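Local coordinates for manganese lipoxygenase (Gaeumannomyces graminis, PDB 5FX8), which uses a catalytic manganese ion to oxygenate linoleic and alpha-linolenic acids to their 11S- and 13R-hydroperoxides, at residues 100-112 with 534-547. Numbering follows the deposited sequence.
Sequences WRQDAANQTATAY and SLLARFNRAQVGDR. With NAG (2-acetamido-2-deoxy-beta-D-glucopyranose), chain F; NAG (2-acetamido-2-deoxy-beta-D-glucopyranose), chain B; NAG (2-acetamido-2-deoxy-beta-D-glucopyranose), chain K.
Gln107 plugs its side-chain amide into the C-terminal end of helix 526-539 and the turn that follows. Its helix, 86-124, is a long helix of the lipoxygenase fold and runs nearly antiparallel to segment 534-539, at 155°. CG of Gln107 is anti to the backbone N, and the chain then bends at its second torsion, which lays the amide across the turn. OE1 takes two bonds. Ala542 N donates at 3.0 Å to OE1 of Gln107, from above the carbonyl plane and almost straight (172°). Gln543 NE2 reaches OE1 on an in-plane lone pair. NE2 of Gln107 donates to Ala537 O at 2.8 Å, and also to Ser145 O. With both ends held, the amide cannot easily rotate.

Helix 86-124 is kinked where N of Asn106 and N of Gln107 lack bonds to the preceding turn. Waters 2 and 3 accept from them instead. Asp103 O takes water 3 and Arg547 NH1. The Asp103 carboxylate stacks over the Arg547 guanidinium as a long ion pair, by charge alone, since OD1 lies well out of its plane. OD2 is bonded to Gln324.

Arg541 NH1 bonds to Arg538 O and Asn540 O. Its NH2 lies 3.3 Å from Ala104 CB, and Trp100 CZ2 meets Arg541 NH2 at 3.6 Å, near the guanidinium plane. The Arg541 side chain is about 4 Å from that of Val618, a manganese ligand, at nearest atoms. Trp100 NE1 bonds to Ser617 O.

The hydroxyl oxygen of Tyr112 lies over one face of the Arg538 guanidinium, 3.2 Å from NH1, the ring tilted 33° from it. A glycan grows from Asn106, and O6 of its first sugar (NAG, chain F) donates to Asp546 OD2 at 2.8 Å.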
loop_
_atom_site.group_PDB
_atom_site.type_symbol
_atom_site.label_atom_id
_atom_site.label_comp_id
_atom_site.label_asym_id
_atom_site.label_seq_id
_atom_site.Cartn_x
_atom_site.Cartn_y
_atom_site.Cartn_z
ATOM N N TRP A 100 -11.256 -4.572 4.365
ATOM C CA TRP A 100 -10.330 -4.641 3.250
ATOM C C TRP A 100 -11.051 -4.843 1.922
ATOM O O TRP A 100 -10.711 -4.194 0.929
ATOM C CB TRP A 100 -9.333 -5.761 3.512
ATOM C CG TRP A 100 -8.139 -5.663 2.700
ATOM C CD1 TRP A 100 -6.981 -5.099 3.052
ATOM C CD2 TRP A 100 -7.973 -6.149 1.368
ATOM N NE1 TRP A 100 -6.084 -5.191 2.028
ATOM C CE2 TRP A 100 -6.664 -5.837 0.978
ATOM C CE3 TRP A 100 -8.808 -6.826 0.464
ATOM C CZ2 TRP A 100 -6.155 -6.163 -0.269
ATOM C CZ3 TRP A 100 -8.305 -7.146 -0.779
ATOM C CH2 TRP A 100 -6.987 -6.811 -1.136
ATOM N N ARG A 101 -12.025 -5.755 1.873
ATOM C CA ARG A 101 -12.841 -5.945 0.671
ATOM C C ARG A 101 -13.448 -4.633 0.198
ATOM O O ARG A 101 -13.426 -4.318 -0.996
ATOM C CB ARG A 101 -13.989 -6.935 0.927
ATOM C CG ARG A 101 -13.705 -8.414 0.860
ATOM C CD ARG A 101 -15.017 -9.225 0.793
ATOM N NE ARG A 101 -14.674 -10.588 0.424
ATOM C CZ ARG A 101 -14.693 -11.591 1.273
ATOM N NH1 ARG A 101 -15.110 -11.381 2.520
ATOM N NH2 ARG A 101 -14.323 -12.801 0.882
ATOM N N GLN A 102 -14.063 -3.880 1.110
ATOM C CA GLN A 102 -14.694 -2.660 0.637
ATOM C C GLN A 102 -13.675 -1.601 0.254
ATOM O O GLN A 102 -13.951 -0.788 -0.633
ATOM C CB GLN A 102 -15.671 -2.132 1.670
ATOM C CG GLN A 102 -15.053 -1.559 2.882
ATOM C CD GLN A 102 -16.092 -1.051 3.830
ATOM O OE1 GLN A 102 -17.278 -1.354 3.678
ATOM N NE2 GLN A 102 -15.670 -0.274 4.815
ATOM N N ASP A 103 -12.485 -1.627 0.850
ATOM C CA ASP A 103 -11.454 -0.657 0.541
ATOM C C ASP A 103 -10.629 -0.988 -0.693
ATOM O O ASP A 103 -9.947 -0.093 -1.185
ATOM C CB ASP A 103 -10.526 -0.488 1.740
ATOM C CG ASP A 103 -11.093 0.453 2.770
ATOM O OD1 ASP A 103 -12.246 0.863 2.578
ATOM O OD2 ASP A 103 -10.425 0.784 3.768
ATOM N N ALA A 104 -10.658 -2.225 -1.214
ATOM C CA ALA A 104 -9.875 -2.602 -2.400
ATOM C C ALA A 104 -10.621 -2.469 -3.720
ATOM O O ALA A 104 -9.983 -2.413 -4.771
ATOM C CB ALA A 104 -9.386 -4.041 -2.288
ATOM N N ALA A 105 -11.948 -2.411 -3.685
ATOM C CA ALA A 105 -12.745 -2.434 -4.898
ATOM C C ALA A 105 -12.345 -1.328 -5.869
ATOM O O ALA A 105 -12.091 -1.582 -7.050
ATOM C CB ALA A 105 -14.219 -2.331 -4.520
ATOM N N ASN A 106 -12.321 -0.088 -5.406
ATOM C CA ASN A 106 -12.056 1.026 -6.306
ATOM C C ASN A 106 -10.673 0.900 -6.958
ATOM O O ASN A 106 -10.540 0.999 -8.185
ATOM C CB ASN A 106 -12.226 2.307 -5.496
ATOM C CG ASN A 106 -12.074 3.560 -6.290
ATOM O OD1 ASN A 106 -11.655 3.571 -7.430
ATOM N ND2 ASN A 106 -12.394 4.662 -5.648
ATOM N N GLN A 107 -9.639 0.642 -6.164
ATOM C CA GLN A 107 -8.308 0.570 -6.737
ATOM C C GLN A 107 -8.166 -0.621 -7.692
ATOM O O GLN A 107 -7.491 -0.515 -8.724
ATOM C CB GLN A 107 -7.275 0.521 -5.623
ATOM C CG GLN A 107 -5.835 0.382 -6.094
ATOM C CD GLN A 107 -5.160 1.696 -6.461
ATOM O OE1 GLN A 107 -5.670 2.765 -6.196
ATOM N NE2 GLN A 107 -4.001 1.604 -7.076
ATOM N N THR A 108 -8.813 -1.750 -7.391
ATOM C CA THR A 108 -8.692 -2.907 -8.273
ATOM C C THR A 108 -9.352 -2.650 -9.618
ATOM O O THR A 108 -8.747 -2.878 -10.677
ATOM C CB THR A 108 -9.313 -4.132 -7.632
ATOM O OG1 THR A 108 -8.808 -4.290 -6.318
ATOM C CG2 THR A 108 -8.935 -5.336 -8.407
ATOM N N ALA A 109 -10.606 -2.191 -9.591
ATOM C CA ALA A 109 -11.302 -1.888 -10.830
ATOM C C ALA A 109 -10.523 -0.878 -11.646
ATOM O O ALA A 109 -10.346 -1.044 -12.855
ATOM C CB ALA A 109 -12.703 -1.375 -10.541
ATOM N N THR A 110 -10.007 0.152 -10.986
ATOM C CA THR A 110 -9.296 1.200 -11.699
ATOM C C THR A 110 -8.060 0.651 -12.370
ATOM O O THR A 110 -7.797 0.944 -13.536
ATOM C CB THR A 110 -8.932 2.318 -10.736
ATOM O OG1 THR A 110 -10.123 2.816 -10.149
ATOM C CG2 THR A 110 -8.203 3.419 -11.461
ATOM N N ALA A 111 -7.308 -0.167 -11.644
ATOM C CA ALA A 111 -6.071 -0.717 -12.176
ATOM C C ALA A 111 -6.330 -1.603 -13.389
ATOM O O ALA A 111 -5.586 -1.552 -14.371
ATOM C CB ALA A 111 -5.347 -1.488 -11.084
ATOM N N TYR A 112 -7.384 -2.418 -13.346
ATOM C CA TYR A 112 -7.708 -3.234 -14.506
ATOM C C TYR A 112 -8.095 -2.369 -15.698
ATOM O O TYR A 112 -7.638 -2.605 -16.824
ATOM C CB TYR A 112 -8.819 -4.197 -14.140
ATOM C CG TYR A 112 -8.311 -5.395 -13.416
ATOM C CD1 TYR A 112 -7.130 -5.984 -13.796
ATOM C CD2 TYR A 112 -9.012 -5.947 -12.358
ATOM C CE1 TYR A 112 -6.654 -7.076 -13.147
ATOM C CE2 TYR A 112 -8.542 -7.042 -11.704
ATOM C CZ TYR A 112 -7.350 -7.604 -12.101
ATOM O OH TYR A 112 -6.835 -8.726 -11.486
ATOM N N SER A 534 0.228 -3.931 -13.565
ATOM C CA SER A 534 -1.145 -3.915 -13.075
ATOM C C SER A 534 -1.256 -4.524 -11.682
ATOM O O SER A 534 -2.022 -4.030 -10.843
ATOM C CB SER A 534 -2.039 -4.646 -14.052
ATOM O OG SER A 534 -3.372 -4.663 -13.576
ATOM N N LEU A 535 -0.496 -5.586 -11.414
ATOM C CA LEU A 535 -0.439 -6.142 -10.062
ATOM C C LEU A 535 0.207 -5.164 -9.068
ATOM O O LEU A 535 -0.303 -4.940 -7.957
ATOM C CB LEU A 535 0.321 -7.461 -10.105
ATOM C CG LEU A 535 0.573 -8.110 -8.756
ATOM C CD1 LEU A 535 -0.719 -8.562 -8.081
ATOM C CD2 LEU A 535 1.506 -9.249 -8.952
ATOM N N LEU A 536 1.331 -4.562 -9.448
ATOM C CA LEU A 536 1.979 -3.639 -8.525
ATOM C C LEU A 536 1.119 -2.389 -8.323
ATOM O O LEU A 536 1.010 -1.867 -7.204
ATOM C CB LEU A 536 3.389 -3.310 -9.023
ATOM C CG LEU A 536 4.252 -4.530 -9.367
ATOM C CD1 LEU A 536 5.664 -4.191 -9.778
ATOM C CD2 LEU A 536 4.246 -5.431 -8.197
ATOM N N ALA A 537 0.443 -1.933 -9.375
ATOM C CA ALA A 537 -0.519 -0.862 -9.183
ATOM C C ALA A 537 -1.630 -1.289 -8.237
ATOM O O ALA A 537 -2.176 -0.463 -7.516
ATOM C CB ALA A 537 -1.103 -0.412 -10.521
ATOM N N ARG A 538 -1.979 -2.569 -8.221
ATOM C CA ARG A 538 -2.979 -3.018 -7.272
ATOM C C ARG A 538 -2.456 -3.091 -5.842
ATOM O O ARG A 538 -3.264 -3.179 -4.910
ATOM C CB ARG A 538 -3.532 -4.369 -7.709
ATOM C CG ARG A 538 -4.867 -4.268 -8.443
ATOM C CD ARG A 538 -5.219 -5.599 -9.040
ATOM N NE ARG A 538 -4.505 -5.861 -10.274
ATOM C CZ ARG A 538 -4.044 -7.051 -10.595
ATOM N NH1 ARG A 538 -4.218 -8.052 -9.756
ATOM N NH2 ARG A 538 -3.417 -7.238 -11.734
ATOM N N PHE A 539 -1.131 -3.058 -5.636
ATOM C CA PHE A 539 -0.627 -2.902 -4.266
ATOM C C PHE A 539 -0.721 -1.463 -3.753
ATOM O O PHE A 539 -0.572 -1.231 -2.553
ATOM C CB PHE A 539 0.815 -3.370 -4.164
ATOM C CG PHE A 539 1.013 -4.841 -4.394
ATOM C CD1 PHE A 539 -0.040 -5.716 -4.375
ATOM C CD2 PHE A 539 2.282 -5.348 -4.619
ATOM C CE1 PHE A 539 0.169 -7.046 -4.578
ATOM C CE2 PHE A 539 2.486 -6.680 -4.810
ATOM C CZ PHE A 539 1.426 -7.524 -4.785
ATOM N N ASN A 540 -0.960 -0.499 -4.624
ATOM C CA ASN A 540 -1.055 0.906 -4.269
ATOM C C ASN A 540 -2.499 1.248 -3.905
ATOM O O ASN A 540 -3.431 0.502 -4.209
ATOM C CB ASN A 540 -0.563 1.771 -5.426
ATOM C CG ASN A 540 -0.254 3.189 -5.017
ATOM O OD1 ASN A 540 0.334 3.434 -3.977
ATOM N ND2 ASN A 540 -0.668 4.131 -5.829
ATOM N N ARG A 541 -2.668 2.370 -3.209
ATOM C CA ARG A 541 -3.976 2.814 -2.738
ATOM C C ARG A 541 -4.068 4.318 -2.967
ATOM O O ARG A 541 -3.722 5.108 -2.094
ATOM C CB ARG A 541 -4.205 2.476 -1.269
ATOM C CG ARG A 541 -4.632 1.053 -0.978
ATOM C CD ARG A 541 -6.030 0.742 -1.497
ATOM N NE ARG A 541 -6.412 -0.645 -1.262
ATOM C CZ ARG A 541 -5.938 -1.667 -1.962
ATOM N NH1 ARG A 541 -5.068 -1.454 -2.920
ATOM N NH2 ARG A 541 -6.303 -2.898 -1.692
ATOM N N ALA A 542 -4.584 4.700 -4.116
ATOM C CA ALA A 542 -4.719 6.086 -4.515
ATOM C C ALA A 542 -5.747 6.869 -3.704
ATOM O O ALA A 542 -5.744 8.095 -3.771
ATOM C CB ALA A 542 -5.072 6.131 -6.003
ATOM N N GLN A 543 -6.618 6.225 -2.945
ATOM C CA GLN A 543 -7.711 6.915 -2.270
ATOM C C GLN A 543 -7.400 7.271 -0.821
ATOM O O GLN A 543 -8.257 7.854 -0.156
ATOM C CB GLN A 543 -8.997 6.076 -2.292
ATOM C CG GLN A 543 -9.267 5.217 -3.513
ATOM C CD GLN A 543 -8.306 4.079 -3.617
ATOM O OE1 GLN A 543 -7.775 3.615 -2.618
ATOM N NE2 GLN A 543 -8.013 3.682 -4.820
ATOM N N VAL A 544 -6.207 6.915 -0.329
ATOM C CA VAL A 544 -5.828 7.107 1.066
ATOM C C VAL A 544 -6.067 8.548 1.499
ATOM O O VAL A 544 -6.631 8.806 2.567
ATOM C CB VAL A 544 -4.361 6.685 1.257
ATOM C CG1 VAL A 544 -3.871 7.071 2.564
ATOM C CG2 VAL A 544 -4.280 5.256 1.241
ATOM N N GLY A 545 -5.667 9.502 0.665
ATOM C CA GLY A 545 -5.914 10.907 0.883
ATOM C C GLY A 545 -7.339 11.305 1.184
ATOM O O GLY A 545 -7.588 11.898 2.234
ATOM N N ASP A 546 -8.278 11.017 0.277
ATOM C CA ASP A 546 -9.669 11.403 0.483
ATOM C C ASP A 546 -10.320 10.633 1.619
ATOM O O ASP A 546 -11.271 11.127 2.230
ATOM C CB ASP A 546 -10.470 11.200 -0.791
ATOM C CG ASP A 546 -9.807 11.817 -2.004
ATOM O OD1 ASP A 546 -9.811 13.067 -2.115
ATOM O OD2 ASP A 546 -9.299 11.056 -2.853
ATOM N N ARG A 547 -9.825 9.445 1.925
ATOM C CA ARG A 547 -10.345 8.656 3.025
ATOM C C ARG A 547 -9.881 9.149 4.395
ATOM O O ARG A 547 -10.368 8.645 5.409
ATOM C CB ARG A 547 -9.961 7.194 2.808
ATOM C CG ARG A 547 -10.649 6.571 1.595
ATOM C CD ARG A 547 -10.242 5.147 1.354
ATOM N NE ARG A 547 -11.062 4.505 0.330
ATOM C CZ ARG A 547 -10.798 3.324 -0.226
ATOM N NH1 ARG A 547 -9.724 2.636 0.120
ATOM N NH2 ARG A 547 -11.590 2.842 -1.147
HETATM C C1 NAG F . -12.268 5.955 -6.252
HETATM C C2 NAG F . -13.538 6.750 -5.997
HETATM C C3 NAG F . -13.392 8.162 -6.530
HETATM C C4 NAG F . -12.153 8.815 -5.933
HETATM C C5 NAG F . -10.927 7.947 -6.187
HETATM C C6 NAG F . -9.692 8.469 -5.495
HETATM C C7 NAG F . -15.653 5.525 -5.888
HETATM C C8 NAG F . -16.740 4.860 -6.674
HETATM N N2 NAG F . -14.680 6.091 -6.603
HETATM O O3 NAG F . -14.566 8.891 -6.188
HETATM O O4 NAG F . -11.939 10.102 -6.494
HETATM O O5 NAG F . -11.151 6.628 -5.672
HETATM O O6 NAG F . -9.919 8.623 -4.100
HETATM O O7 NAG F . -15.658 5.551 -4.665
HETATM C C1 NAG B . -12.049 11.086 -5.438
HETATM C C2 NAG B . -11.519 12.411 -5.989
HETATM C C3 NAG B . -11.700 13.532 -4.978
HETATM C C4 NAG B . -13.131 13.588 -4.465
HETATM C C5 NAG B . -13.548 12.215 -3.949
HETATM C C6 NAG B . -14.993 12.163 -3.530
HETATM C C7 NAG B . -9.670 12.056 -7.563
HETATM C C8 NAG B . -8.185 11.964 -7.710
HETATM N N2 NAG B . -10.115 12.283 -6.329
HETATM O O3 NAG B . -11.353 14.751 -5.624
HETATM O O4 NAG B . -13.235 14.563 -3.432
HETATM O O5 NAG B . -13.398 11.250 -4.998
HETATM O O6 NAG B . -15.585 13.446 -3.662
HETATM O O7 NAG B . -10.430 11.933 -8.515
HETATM C C1 NAG K . -8.329 -6.082 -18.523
HETATM C C2 NAG K . -7.039 -6.779 -18.184
HETATM C C3 NAG K . -7.307 -8.231 -17.825
HETATM C C4 NAG K . -8.318 -8.295 -16.697
HETATM C C5 NAG K . -9.564 -7.557 -17.126
HETATM C C6 NAG K . -10.603 -7.476 -16.048
HETATM C C7 NAG K . -4.830 -6.423 -19.184
HETATM C C8 NAG K . -4.061 -6.329 -20.457
HETATM N N2 NAG K . -6.129 -6.683 -19.307
HETATM O O3 NAG K . -6.114 -8.843 -17.370
HETATM O O4 NAG K . -8.619 -9.647 -16.384
HETATM O O5 NAG K . -9.226 -6.207 -17.458
HETATM O O6 NAG K . -11.685 -6.689 -16.518
HETATM O O7 NAG K . -4.299 -6.291 -18.101
HETATM O O HOH W 1 -7.788 -2.646 0.531
HETATM O O HOH W 2 -12.879 0.739 -2.734
HETATM O O HOH W 3 -9.533 1.290 -3.306
#